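PDB 3MPX: FYVE, RhoGEF and PH domain-containing protein 5 from Homo sapiens, which activates the Rho-family GTPase CDC42 by exchanging bound GDP for GTP, mediates its VEGF-induced activation and may regulate the actin cytoskeleton and cell shape. Local coordinates for residues A[33-37]-A[168-172]; A[44-49]-A[76-80]; A[54-59]-A[141-147]; A[180-184]-A[197-201]. All coordinates share one frame; numbering follows the deposited sequence.

How the interactions relate
All four contacts lie in the DH (RhoGEF) domain, the part that carries nucleotide exchange, and each joins two helices running nearly antiparallel, as expected of its elongated helical bundle. Helix 21-59 serves interactions 1, 2 and 3 in turn along its length, meeting helices 162-184, 66-98 and 142-152. Interactions 1 and 2 have centres about 14 Å apart and touch where Val169 packs on Leu44; interactions 2 and 3, about 15 Å apart, cross along the chain. Helix 162-184 continues from interaction 1 to interaction 4, whose segments come later in sequence. Interactions 3 and 4, about 43 Å apart, thus mark well-separated levels of one bundle.

Interaction 1: residues A[33-37]-A[168-172]; sequences SEKAY and RVVQR
Arg172 lays the aliphatic part of its side chain over one face of the Tyr37 ring, with CG 3.5 Å from the ring centroid and only 7° off the normal, a CH-pi contact. Arg172 CB sits above the hydroxyl end of the ring, 3.4 Å from Tyr37 CZ, while CD lies towards CG of the tyrosine. The ring thereby flanks the methylene chain as it runs from helix 162-184 to helix 21-59. The phenol spans to the opposite helix because the Tyr37 side chain leaves CA trans to the backbone N (chi1 -177°), and Tyr37 OH donates to Val169 O at 2.7 Å.

Beyond the ring, Arg172 NE and NH1 converge on one oxygen, Glu34 OE1, each at 3.1 Å, and this oxygen stands in the guanidinium plane. The carboxylate is turned 43° from that plane, and both nitrogens approach from the same face of it. Arg172 NH1 also donates to Ser33 OG at 2.9 Å, somewhat out of the guanidinium plane, and the bond from NH2 to this oxygen is weak. Ser33 OG in turn bonds to Glu29 O, Glu34 OE1 to Tyr176 OH and Glu34 OE2 to His86 ND1. The arginine and glutamate are both buried, so their opposite charges probably stabilise each other and favour an ionised pair, held within a polar network between the two antiparallel helices.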
loop_
_atom_site.group_PDB
_atom_site.type_symbol
_atom_site.label_atom_id
_atom_site.label_comp_id
_atom_site.label_asym_id
_atom_site.label_seq_id
_atom_site.Cartn_x
_atom_site.Cartn_y
_atom_site.Cartn_z
ATOM N N SER A 33 13.486 4.919 2.018
ATOM C CA SER A 33 12.242 4.263 2.417
ATOM C C SER A 33 12.529 2.934 3.125
ATOM O O SER A 33 11.776 2.563 4.030
ATOM C CB SER A 33 11.312 4.067 1.223
ATOM O OG SER A 33 11.866 3.224 0.232
ATOM N N GLU A 34 13.620 2.237 2.747
ATOM C CA GLU A 34 13.991 1.012 3.448
ATOM C C GLU A 34 14.395 1.338 4.893
ATOM O O GLU A 34 13.926 0.646 5.791
ATOM C CB GLU A 34 15.093 0.222 2.732
ATOM C CG GLU A 34 15.260 -1.189 3.279
ATOM C CD GLU A 34 14.135 -2.186 3.037
ATOM O OE1 GLU A 34 13.332 -1.991 2.096
ATOM O OE2 GLU A 34 14.080 -3.193 3.777
ATOM N N LYS A 35 15.216 2.408 5.119
ATOM C CA LYS A 35 15.640 2.868 6.453
ATOM C C LYS A 35 14.405 3.066 7.328
ATOM O O LYS A 35 14.307 2.481 8.411
ATOM C CB LYS A 35 16.409 4.203 6.381
ATOM C CG LYS A 35 17.730 4.123 5.668
ATOM C CD LYS A 35 18.592 5.338 5.907
ATOM C CE LYS A 35 19.870 5.275 5.090
ATOM N NZ LYS A 35 20.080 6.495 4.249
ATOM N N ALA A 36 13.442 3.859 6.830
ATOM C CA ALA A 36 12.190 4.157 7.526
ATOM C C ALA A 36 11.386 2.902 7.874
ATOM O O ALA A 36 10.711 2.886 8.909
ATOM C CB ALA A 36 11.354 5.091 6.683
ATOM N N TYR A 37 11.463 1.861 7.007
ATOM C CA TYR A 37 10.774 0.586 7.145
ATOM C C TYR A 37 11.420 -0.285 8.216
ATOM O O TYR A 37 10.708 -0.939 8.987
ATOM C CB TYR A 37 10.755 -0.139 5.799
ATOM C CG TYR A 37 9.991 -1.443 5.805
ATOM C CD1 TYR A 37 8.611 -1.468 6.029
ATOM C CD2 TYR A 37 10.639 -2.655 5.573
ATOM C CE1 TYR A 37 7.900 -2.670 6.030
ATOM C CE2 TYR A 37 9.934 -3.860 5.547
ATOM C CZ TYR A 37 8.565 -3.862 5.775
ATOM O OH TYR A 37 7.862 -5.035 5.725
ATOM N N ARG A 168 1.011 -2.163 7.185
ATOM C CA ARG A 168 2.227 -1.396 6.918
ATOM C C ARG A 168 3.446 -2.318 6.680
ATOM O O ARG A 168 4.320 -1.964 5.893
ATOM C CB ARG A 168 2.486 -0.377 8.044
ATOM C CG ARG A 168 1.880 0.997 7.784
ATOM C CD ARG A 168 1.826 1.819 9.047
ATOM N NE ARG A 168 0.473 2.315 9.326
ATOM C CZ ARG A 168 0.129 2.999 10.417
ATOM N NH1 ARG A 168 1.035 3.277 11.350
ATOM N NH2 ARG A 168 -1.123 3.408 10.584
ATOM N N VAL A 169 3.461 -3.515 7.302
ATOM C CA VAL A 169 4.473 -4.556 7.100
ATOM C C VAL A 169 4.344 -5.097 5.660
ATOM O O VAL A 169 5.296 -4.996 4.895
ATOM C CB VAL A 169 4.355 -5.671 8.184
ATOM C CG1 VAL A 169 5.140 -6.938 7.826
ATOM C CG2 VAL A 169 4.771 -5.141 9.553
ATOM N N VAL A 170 3.150 -5.611 5.286
ATOM C CA VAL A 170 2.793 -6.210 3.988
ATOM C C VAL A 170 2.808 -5.174 2.829
ATOM O O VAL A 170 2.907 -5.547 1.662
ATOM C CB VAL A 170 1.395 -6.881 4.131
ATOM C CG1 VAL A 170 0.973 -7.641 2.869
ATOM C CG2 VAL A 170 1.338 -7.784 5.352
ATOM N N GLN A 171 2.648 -3.900 3.152
ATOM C CA GLN A 171 2.595 -2.820 2.176
ATOM C C GLN A 171 3.971 -2.588 1.467
ATOM O O GLN A 171 3.997 -2.260 0.274
ATOM C CB GLN A 171 2.048 -1.562 2.878
ATOM C CG GLN A 171 2.309 -0.232 2.206
ATOM C CD GLN A 171 1.889 0.880 3.115
ATOM O OE1 GLN A 171 0.796 1.404 2.986
ATOM N NE2 GLN A 171 2.727 1.229 4.083
ATOM N N ARG A 172 5.096 -2.813 2.183
ATOM C CA ARG A 172 6.439 -2.657 1.611
ATOM C C ARG A 172 6.618 -3.469 0.323
ATOM O O ARG A 172 7.348 -3.043 -0.580
ATOM C CB ARG A 172 7.503 -3.091 2.622
ATOM C CG ARG A 172 8.932 -2.669 2.265
ATOM C CD ARG A 172 9.119 -1.158 2.138
ATOM N NE ARG A 172 10.477 -0.846 1.705
ATOM C CZ ARG A 172 10.813 0.190 0.952
ATOM N NH1 ARG A 172 12.078 0.393 0.628
ATOM N NH2 ARG A 172 9.884 1.031 0.510
#

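Interaction 2: residues A[44-49]-A[76-80]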
loop_
_atom_site.group_PDB
_atom_site.type_symbol
_atom_site.label_atom_id
_atom_site.label_comp_id
_atom_site.label_asym_id
_atom_site.label_seq_id
_atom_site.Cartn_x
_atom_site.Cartn_y
_atom_site.Cartn_z
ATOM N N LEU A 44 8.142 -2.145 16.083
ATOM C CA LEU A 44 7.066 -3.104 16.039
ATOM C C LEU A 44 7.476 -4.308 16.892
ATOM O O LEU A 44 6.693 -4.776 17.710
ATOM C CB LEU A 44 6.815 -3.536 14.598
ATOM C CG LEU A 44 5.541 -4.357 14.361
ATOM C CD1 LEU A 44 4.279 -3.551 14.656
ATOM C CD2 LEU A 44 5.505 -4.854 12.967
ATOM N N ASN A 45 8.723 -4.775 16.736
ATOM C CA ASN A 45 9.238 -5.927 17.464
ATOM C C ASN A 45 9.422 -5.658 18.953
ATOM O O ASN A 45 9.213 -6.560 19.766
ATOM C CB ASN A 45 10.527 -6.396 16.833
ATOM C CG ASN A 45 10.257 -7.386 15.756
ATOM O OD1 ASN A 45 10.118 -8.578 16.019
ATOM N ND2 ASN A 45 10.057 -6.904 14.541
ATOM N N LEU A 46 9.773 -4.425 19.308
ATOM C CA LEU A 46 9.960 -4.044 20.696
ATOM C C LEU A 46 8.617 -3.794 21.367
ATOM O O LEU A 46 8.375 -4.340 22.439
ATOM C CB LEU A 46 10.862 -2.793 20.808
ATOM C CG LEU A 46 11.261 -2.335 22.228
ATOM C CD1 LEU A 46 12.402 -3.186 22.797
ATOM C CD2 LEU A 46 11.706 -0.878 22.233
ATOM N N ASP A 47 7.749 -2.986 20.741
ATOM C CA ASP A 47 6.490 -2.552 21.339
ATOM C C ASP A 47 5.280 -3.442 21.033
ATOM O O ASP A 47 4.279 -3.373 21.759
ATOM C CB ASP A 47 6.206 -1.090 20.944
ATOM C CG ASP A 47 7.397 -0.138 21.101
ATOM O OD1 ASP A 47 8.373 -0.503 21.813
ATOM O OD2 ASP A 47 7.361 0.965 20.501
ATOM N N PHE A 48 5.343 -4.251 19.974
ATOM C CA PHE A 48 4.213 -5.106 19.662
ATOM C C PHE A 48 4.570 -6.560 19.939
ATOM O O PHE A 48 4.038 -7.116 20.891
ATOM C CB PHE A 48 3.694 -4.877 18.238
ATOM C CG PHE A 48 2.567 -5.794 17.825
ATOM C CD1 PHE A 48 1.289 -5.628 18.339
ATOM C CD2 PHE A 48 2.782 -6.812 16.911
ATOM C CE1 PHE A 48 0.252 -6.465 17.946
ATOM C CE2 PHE A 48 1.742 -7.644 16.514
ATOM C CZ PHE A 48 0.482 -7.468 17.035
ATOM N N HIS A 49 5.487 -7.159 19.166
ATOM C CA HIS A 49 5.881 -8.543 19.369
ATOM C C HIS A 49 6.355 -8.761 20.827
ATOM O O HIS A 49 5.760 -9.584 21.533
ATOM C CB HIS A 49 6.931 -8.954 18.325
ATOM C CG HIS A 49 7.675 -10.213 18.646
ATOM N ND1 HIS A 49 7.389 -11.398 18.006
ATOM C CD2 HIS A 49 8.700 -10.416 19.508
ATOM C CE1 HIS A 49 8.218 -12.292 18.514
ATOM N NE2 HIS A 49 9.013 -11.749 19.440
ATOM N N LEU A 76 2.979 -14.305 15.163
ATOM C CA LEU A 76 3.890 -13.286 15.713
ATOM C C LEU A 76 5.356 -13.642 15.533
ATOM O O LEU A 76 6.178 -12.747 15.607
ATOM C CB LEU A 76 3.608 -13.018 17.205
ATOM C CG LEU A 76 2.420 -12.102 17.494
ATOM C CD1 LEU A 76 1.793 -12.429 18.804
ATOM C CD2 LEU A 76 2.830 -10.675 17.477
ATOM N N SER A 77 5.688 -14.935 15.277
ATOM C CA SER A 77 7.080 -15.379 15.113
ATOM C C SER A 77 7.724 -14.848 13.828
ATOM O O SER A 77 8.951 -14.748 13.737
ATOM C CB SER A 77 7.180 -16.897 15.174
ATOM O OG SER A 77 6.653 -17.474 13.995
ATOM N N GLU A 78 6.884 -14.499 12.853
ATOM C CA GLU A 78 7.266 -13.983 11.554
ATOM C C GLU A 78 7.857 -12.580 11.609
ATOM O O GLU A 78 8.736 -12.269 10.807
ATOM C CB GLU A 78 6.055 -14.020 10.620
ATOM C CG GLU A 78 5.616 -15.430 10.243
ATOM C CD GLU A 78 6.729 -16.382 9.826
ATOM O OE1 GLU A 78 6.725 -17.542 10.302
ATOM O OE2 GLU A 78 7.614 -15.966 9.042
ATOM N N LEU A 79 7.413 -11.751 12.579
ATOM C CA LEU A 79 7.863 -10.363 12.731
ATOM C C LEU A 79 9.374 -10.252 12.923
ATOM O O LEU A 79 9.967 -9.551 12.103
ATOM C CB LEU A 79 7.094 -9.591 13.815
ATOM C CG LEU A 79 5.551 -9.523 13.693
ATOM C CD1 LEU A 79 4.971 -8.629 14.783
ATOM C CD2 LEU A 79 5.096 -9.019 12.313
ATOM N N PRO A 80 10.032 -10.975 13.889
ATOM C CA PRO A 80 11.513 -10.894 14.011
ATOM C C PRO A 80 12.281 -11.377 12.766
ATOM O O PRO A 80 13.302 -10.784 12.393
ATOM C CB PRO A 80 11.821 -11.781 15.215
ATOM C CG PRO A 80 10.564 -11.912 15.952
ATOM C CD PRO A 80 9.470 -11.844 14.948
#
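Leu79 is the knob of this contact, its side chain filling a hollow on helix 21-59 formed by Leu44, Asn45, Phe48 and His49. Its CD1 meets the edge of the Phe48 ring, near the ring plane, at 3.6 Å from CD2, and reaches Leu44 CD2 at 4.2 Å. Leu76 makes a second bump beside it: its CD2 comes within 3.4 Å of Phe48 CE2, the two side chains crossing at about a right angle.

Next to the knob, Pro80 places CG over one face of the His49 imidazole, 3.8 Å from the centroid, in a CH-pi contact offset toward the rim. The imidazole also uses its edge. His49 ND1 donates to Leu76 O at 3.0 Å, with the oxygen near the ring plane but the donor well above the carbonyl plane. Asn45 OD1 rests against the proline ring, 3.4 Å from Pro80 CG, while its ND2 bonds to Leu41 O within its own helix.

The two helices run antiparallel at 162°, Asn45 facing Pro80 and His49 facing Leu76. Behind the hollow, Leu166 of helix 162-184 touches Leu44, Phe48 and Leu79, and helix 117-138 adds Leu134 against Phe48 and His123 against Leu79.

Interaction 3: residues A[54-59]-A[141-147]; sequences RALDDM and SPRLAAA
Selenomethionine 59 (Met59) turns its terminal methyl onto the first turn of helix 142-152, where CE lies 3.5 Å from Leu144 CB. Its chain bends at chi3 (-126°), and Met59 SE meets Ser141 OG at 3.5 Å. Ser141 is the N-cap residue of the helix, its OG accepting from Leu144 N at 3.1 Å. Leu144 CD1 extends the apolar side to Leu56 CD2, and Ala55 CB touches Ala147 CB at 3.9 Å. Small side chains here let the antiparallel axes approach to 8.9 Å, with Ala55 facing Leu144. Leu134 of helix 117-138 and Leu72 of helix 66-98 back Leu144 and Leu56 respectively.

The other side is polar and more open. Arg143, bent at chi2 (71°), lays its guanidinium over Ala55, whose CA lies above the centre of one face, while Asp58 OD2 approaches at the edge. Arg143 NE donates to the anti lone pair of Asp58 OD2 at 2.8 Å, the two flat groups being inclined by 48°. Asp58 is itself exposed, and Arg54 merely skirts the Arg143 guanidinium with its C and CB atoms.

The chemistry is therefore divided: mainly apolar contacts pack the inner side of the helix pair, whereas a single-nitrogen salt bridge spans its rim, where solvent would be expected to screen the charges.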
loop_
_atom_site.group_PDB
_atom_site.type_symbol
_atom_site.label_atom_id
_atom_site.label_comp_id
_atom_site.label_asym_id
_atom_site.label_seq_id
_atom_site.Cartn_x
_atom_site.Cartn_y
_atom_site.Cartn_z
ATOM N N ARG A 54 5.635 -11.133 26.070
ATOM C CA ARG A 54 5.668 -10.940 27.525
ATOM C C ARG A 54 4.301 -11.270 28.134
ATOM O O ARG A 54 4.241 -12.058 29.081
ATOM C CB ARG A 54 6.094 -9.502 27.902
ATOM C CG ARG A 54 7.594 -9.281 27.940
ATOM C CD ARG A 54 7.941 -7.871 28.381
ATOM N NE ARG A 54 8.098 -6.961 27.244
ATOM C CZ ARG A 54 7.545 -5.753 27.157
ATOM N NH1 ARG A 54 7.751 -5.000 26.083
ATOM N NH2 ARG A 54 6.778 -5.289 28.142
ATOM N N ALA A 55 3.210 -10.729 27.558
ATOM C CA ALA A 55 1.853 -11.005 28.040
ATOM C C ALA A 55 1.510 -12.491 27.915
ATOM O O ALA A 55 1.202 -13.108 28.930
ATOM C CB ALA A 55 0.831 -10.157 27.290
ATOM N N LEU A 56 1.594 -13.073 26.685
ATOM C CA LEU A 56 1.274 -14.481 26.397
ATOM C C LEU A 56 2.046 -15.446 27.309
ATOM O O LEU A 56 1.441 -16.399 27.801
ATOM C CB LEU A 56 1.457 -14.835 24.902
ATOM C CG LEU A 56 0.524 -14.148 23.874
ATOM C CD1 LEU A 56 0.897 -14.534 22.449
ATOM C CD2 LEU A 56 -0.936 -14.463 24.129
ATOM N N ASP A 57 3.343 -15.147 27.610
ATOM C CA ASP A 57 4.182 -15.915 28.552
ATOM C C ASP A 57 3.556 -15.943 29.957
ATOM O O ASP A 57 3.637 -16.982 30.625
ATOM C CB ASP A 57 5.616 -15.362 28.642
ATOM C CG ASP A 57 6.525 -15.603 27.439
ATOM O OD1 ASP A 57 6.252 -16.549 26.652
ATOM O OD2 ASP A 57 7.524 -14.858 27.291
ATOM N N ASP A 58 2.901 -14.818 30.387
ATOM C CA ASP A 58 2.215 -14.719 31.687
ATOM C C ASP A 58 0.921 -15.538 31.673
ATOM O O ASP A 58 0.551 -16.157 32.680
ATOM C CB ASP A 58 1.876 -13.260 32.028
ATOM C CG ASP A 58 3.020 -12.327 32.374
ATOM O OD1 ASP A 58 4.093 -12.820 32.758
ATOM O OD2 ASP A 58 2.812 -11.094 32.327
HETATM N N MSE A 59 0.223 -15.515 30.526
HETATM C CA MSE A 59 -1.061 -16.192 30.328
HETATM C C MSE A 59 -0.934 -17.689 30.278
HETATM O O MSE A 59 -1.942 -18.385 30.426
HETATM C CB MSE A 59 -1.766 -15.693 29.079
HETATM C CG MSE A 59 -2.204 -14.259 29.174
HETATM SE SE MSE A 59 -2.731 -13.656 27.412
HETATM C CE MSE A 59 -1.681 -12.239 27.357
ATOM N N SER A 141 -9.224 -10.752 28.088
ATOM C CA SER A 141 -7.859 -10.969 28.542
ATOM C C SER A 141 -7.219 -9.636 28.956
ATOM O O SER A 141 -6.511 -9.022 28.152
ATOM C CB SER A 141 -7.033 -11.673 27.466
ATOM O OG SER A 141 -5.652 -11.709 27.788
ATOM N N PRO A 142 -7.428 -9.195 30.218
ATOM C CA PRO A 142 -6.809 -7.940 30.679
ATOM C C PRO A 142 -5.317 -7.813 30.334
ATOM O O PRO A 142 -4.926 -6.777 29.831
ATOM C CB PRO A 142 -7.061 -7.970 32.192
ATOM C CG PRO A 142 -8.329 -8.733 32.339
ATOM C CD PRO A 142 -8.248 -9.807 31.288
ATOM N N ARG A 143 -4.517 -8.871 30.535
ATOM C CA ARG A 143 -3.079 -8.921 30.220
ATOM C C ARG A 143 -2.800 -8.686 28.709
ATOM O O ARG A 143 -1.903 -7.904 28.371
ATOM C CB ARG A 143 -2.490 -10.271 30.685
ATOM C CG ARG A 143 -0.973 -10.390 30.627
ATOM C CD ARG A 143 -0.266 -9.553 31.680
ATOM N NE ARG A 143 1.092 -9.192 31.279
ATOM C CZ ARG A 143 1.382 -8.261 30.372
ATOM N NH1 ARG A 143 0.413 -7.621 29.734
ATOM N NH2 ARG A 143 2.644 -7.999 30.063
ATOM N N LEU A 144 -3.538 -9.376 27.811
ATOM C CA LEU A 144 -3.346 -9.174 26.382
ATOM C C LEU A 144 -3.863 -7.775 25.990
ATOM O O LEU A 144 -3.198 -7.080 25.204
ATOM C CB LEU A 144 -4.014 -10.278 25.545
ATOM C CG LEU A 144 -3.618 -10.322 24.052
ATOM C CD1 LEU A 144 -2.252 -10.908 23.862
ATOM C CD2 LEU A 144 -4.619 -11.118 23.242
ATOM N N ALA A 145 -5.001 -7.334 26.595
ATOM C CA ALA A 145 -5.539 -6.007 26.339
ATOM C C ALA A 145 -4.520 -4.941 26.738
ATOM O O ALA A 145 -4.241 -4.064 25.936
ATOM C CB ALA A 145 -6.849 -5.808 27.066
ATOM N N ALA A 146 -3.877 -5.097 27.904
ATOM C CA ALA A 146 -2.839 -4.209 28.432
ATOM C C ALA A 146 -1.660 -4.133 27.477
ATOM O O ALA A 146 -1.083 -3.058 27.344
ATOM C CB ALA A 146 -2.367 -4.695 29.799
ATOM N N ALA A 147 -1.301 -5.261 26.813
ATOM C CA ALA A 147 -0.176 -5.302 25.877
ATOM C C ALA A 147 -0.520 -4.572 24.588
ATOM O O ALA A 147 0.263 -3.729 24.147
ATOM C CB ALA A 147 0.237 -6.737 25.585
#

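Interaction 4: residues A[180-184]-A[197-201]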
loop_
_atom_site.group_PDB
_atom_site.type_symbol
_atom_site.label_atom_id
_atom_site.label_comp_id
_atom_site.label_asym_id
_atom_site.label_seq_id
_atom_site.Cartn_x
_atom_site.Cartn_y
_atom_site.Cartn_z
ATOM N N LEU A 180 10.521 -0.881 -8.268
ATOM C CA LEU A 180 11.302 -1.731 -9.151
ATOM C C LEU A 180 10.849 -1.644 -10.591
ATOM O O LEU A 180 11.683 -1.751 -11.509
ATOM C CB LEU A 180 11.355 -3.170 -8.636
ATOM C CG LEU A 180 12.301 -3.355 -7.422
ATOM C CD1 LEU A 180 12.005 -4.610 -6.692
ATOM C CD2 LEU A 180 13.773 -3.334 -7.841
ATOM N N THR A 181 9.550 -1.342 -10.796
ATOM C CA THR A 181 8.990 -1.093 -12.128
ATOM C C THR A 181 9.474 0.284 -12.627
ATOM O O THR A 181 9.777 0.411 -13.806
ATOM C CB THR A 181 7.486 -1.273 -12.105
ATOM O OG1 THR A 181 7.244 -2.635 -11.743
ATOM C CG2 THR A 181 6.836 -0.943 -13.443
ATOM N N ASP A 182 9.616 1.285 -11.738
ATOM C CA ASP A 182 10.145 2.580 -12.159
ATOM C C ASP A 182 11.657 2.475 -12.414
ATOM O O ASP A 182 12.199 3.185 -13.257
ATOM C CB ASP A 182 9.803 3.676 -11.152
ATOM C CG ASP A 182 8.478 4.337 -11.479
ATOM O OD1 ASP A 182 8.493 5.492 -11.967
ATOM O OD2 ASP A 182 7.424 3.679 -11.302
ATOM N N TYR A 183 12.318 1.549 -11.713
ATOM C CA TYR A 183 13.737 1.277 -11.850
ATOM C C TYR A 183 14.025 0.589 -13.183
ATOM O O TYR A 183 14.987 0.951 -13.852
ATOM C CB TYR A 183 14.196 0.407 -10.681
ATOM C CG TYR A 183 15.668 0.079 -10.684
ATOM C CD1 TYR A 183 16.622 1.054 -10.386
ATOM C CD2 TYR A 183 16.111 -1.222 -10.902
ATOM C CE1 TYR A 183 17.980 0.745 -10.330
ATOM C CE2 TYR A 183 17.471 -1.542 -10.852
ATOM C CZ TYR A 183 18.401 -0.554 -10.576
ATOM O OH TYR A 183 19.735 -0.869 -10.539
ATOM N N LEU A 184 13.173 -0.377 -13.573
ATOM C CA LEU A 184 13.306 -1.160 -14.809
ATOM C C LEU A 184 13.152 -0.279 -16.056
ATOM O O LEU A 184 13.892 -0.480 -17.030
ATOM C CB LEU A 184 12.274 -2.321 -14.803
ATOM C CG LEU A 184 12.243 -3.339 -15.987
ATOM C CD1 LEU A 184 13.158 -4.524 -15.748
ATOM C CD2 LEU A 184 10.821 -3.810 -16.249
ATOM N N THR A 197 16.166 -7.285 -12.300
ATOM C CA THR A 197 15.027 -6.466 -11.850
ATOM C C THR A 197 13.725 -7.232 -12.156
ATOM O O THR A 197 12.846 -7.299 -11.301
ATOM C CB THR A 197 15.086 -5.030 -12.439
ATOM O OG1 THR A 197 16.311 -4.402 -12.042
ATOM C CG2 THR A 197 13.916 -4.149 -11.985
ATOM N N GLN A 198 13.644 -7.850 -13.355
ATOM C CA GLN A 198 12.525 -8.674 -13.797
ATOM C C GLN A 198 12.350 -9.881 -12.853
ATOM O O GLN A 198 11.222 -10.183 -12.441
ATOM C CB GLN A 198 12.762 -9.149 -15.234
ATOM C CG GLN A 198 12.298 -8.159 -16.285
ATOM C CD GLN A 198 12.641 -8.576 -17.695
ATOM O OE1 GLN A 198 13.778 -8.964 -18.012
ATOM N NE2 GLN A 198 11.688 -8.388 -18.597
ATOM N N GLY A 199 13.470 -10.522 -12.513
ATOM C CA GLY A 199 13.540 -11.661 -11.608
ATOM C C GLY A 199 13.102 -11.313 -10.205
ATOM O O GLY A 199 12.355 -12.077 -9.589
ATOM N N ALA A 200 13.556 -10.139 -9.696
ATOM C CA ALA A 200 13.167 -9.585 -8.388
ATOM C C ALA A 200 11.692 -9.203 -8.419
ATOM O O ALA A 200 11.000 -9.300 -7.403
ATOM C CB ALA A 200 13.998 -8.356 -8.074
ATOM N N LEU A 201 11.197 -8.816 -9.594
ATOM C CA LEU A 201 9.799 -8.439 -9.724
ATOM C C LEU A 201 8.884 -9.632 -9.685
ATOM O O LEU A 201 7.788 -9.539 -9.127
ATOM C CB LEU A 201 9.544 -7.592 -10.975
ATOM C CG LEU A 201 9.716 -6.093 -10.740
ATOM C CD1 LEU A 201 9.831 -5.331 -12.055
ATOM C CD2 LEU A 201 8.618 -5.560 -9.857
#
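The Tyr183 ring presents its edge to Thr197: the hydroxyl oxygen OG1 lies near the ring plane, 3.3 Å from CE2 and nearly as close to CD2. This is an edge contact with ring carbons; the hydrogen bond of Thr197 OG1 goes to Glu193 O in its own helix. The phenol OH of Tyr183 is likewise engaged by Glu193, through OE1, and Trp100, Val106 and, from helix 21-59, Ala23 and Ile26 pack on the tyrosine.

The methyl of Thr197 makes the apolar contacts across the helix pair. A chi1 of -59° puts OG1 opposite the carbonyl carbon and leaves CG2 trans to the backbone N, where it enters between Leu180 and Leu184, 3.3 Å from Leu180 O and 3.7 Å from Leu184 CB. The Leu184 and Thr197 side chains run alongside one another in opposing senses, and Leu184 CD1 goes on to meet Gln198 CG at 3.8 Å. One turn along, Leu201 CD2 packs on Leu180 CB, also at 3.8 Å, and Leu201 CD1 and CD2 each lie 3.7 Å from Thr181 OG1, an oxygen bonded to Gln177 O. Leu180 also reaches Ala200, and Phe110 of helix 108-111 touches both.

The axes of the two short segments run antiparallel at 161° and are joined by apolar packing, with no hydrogen bond between them; the threonine hydroxyls are satisfied by carbonyls of their own helices.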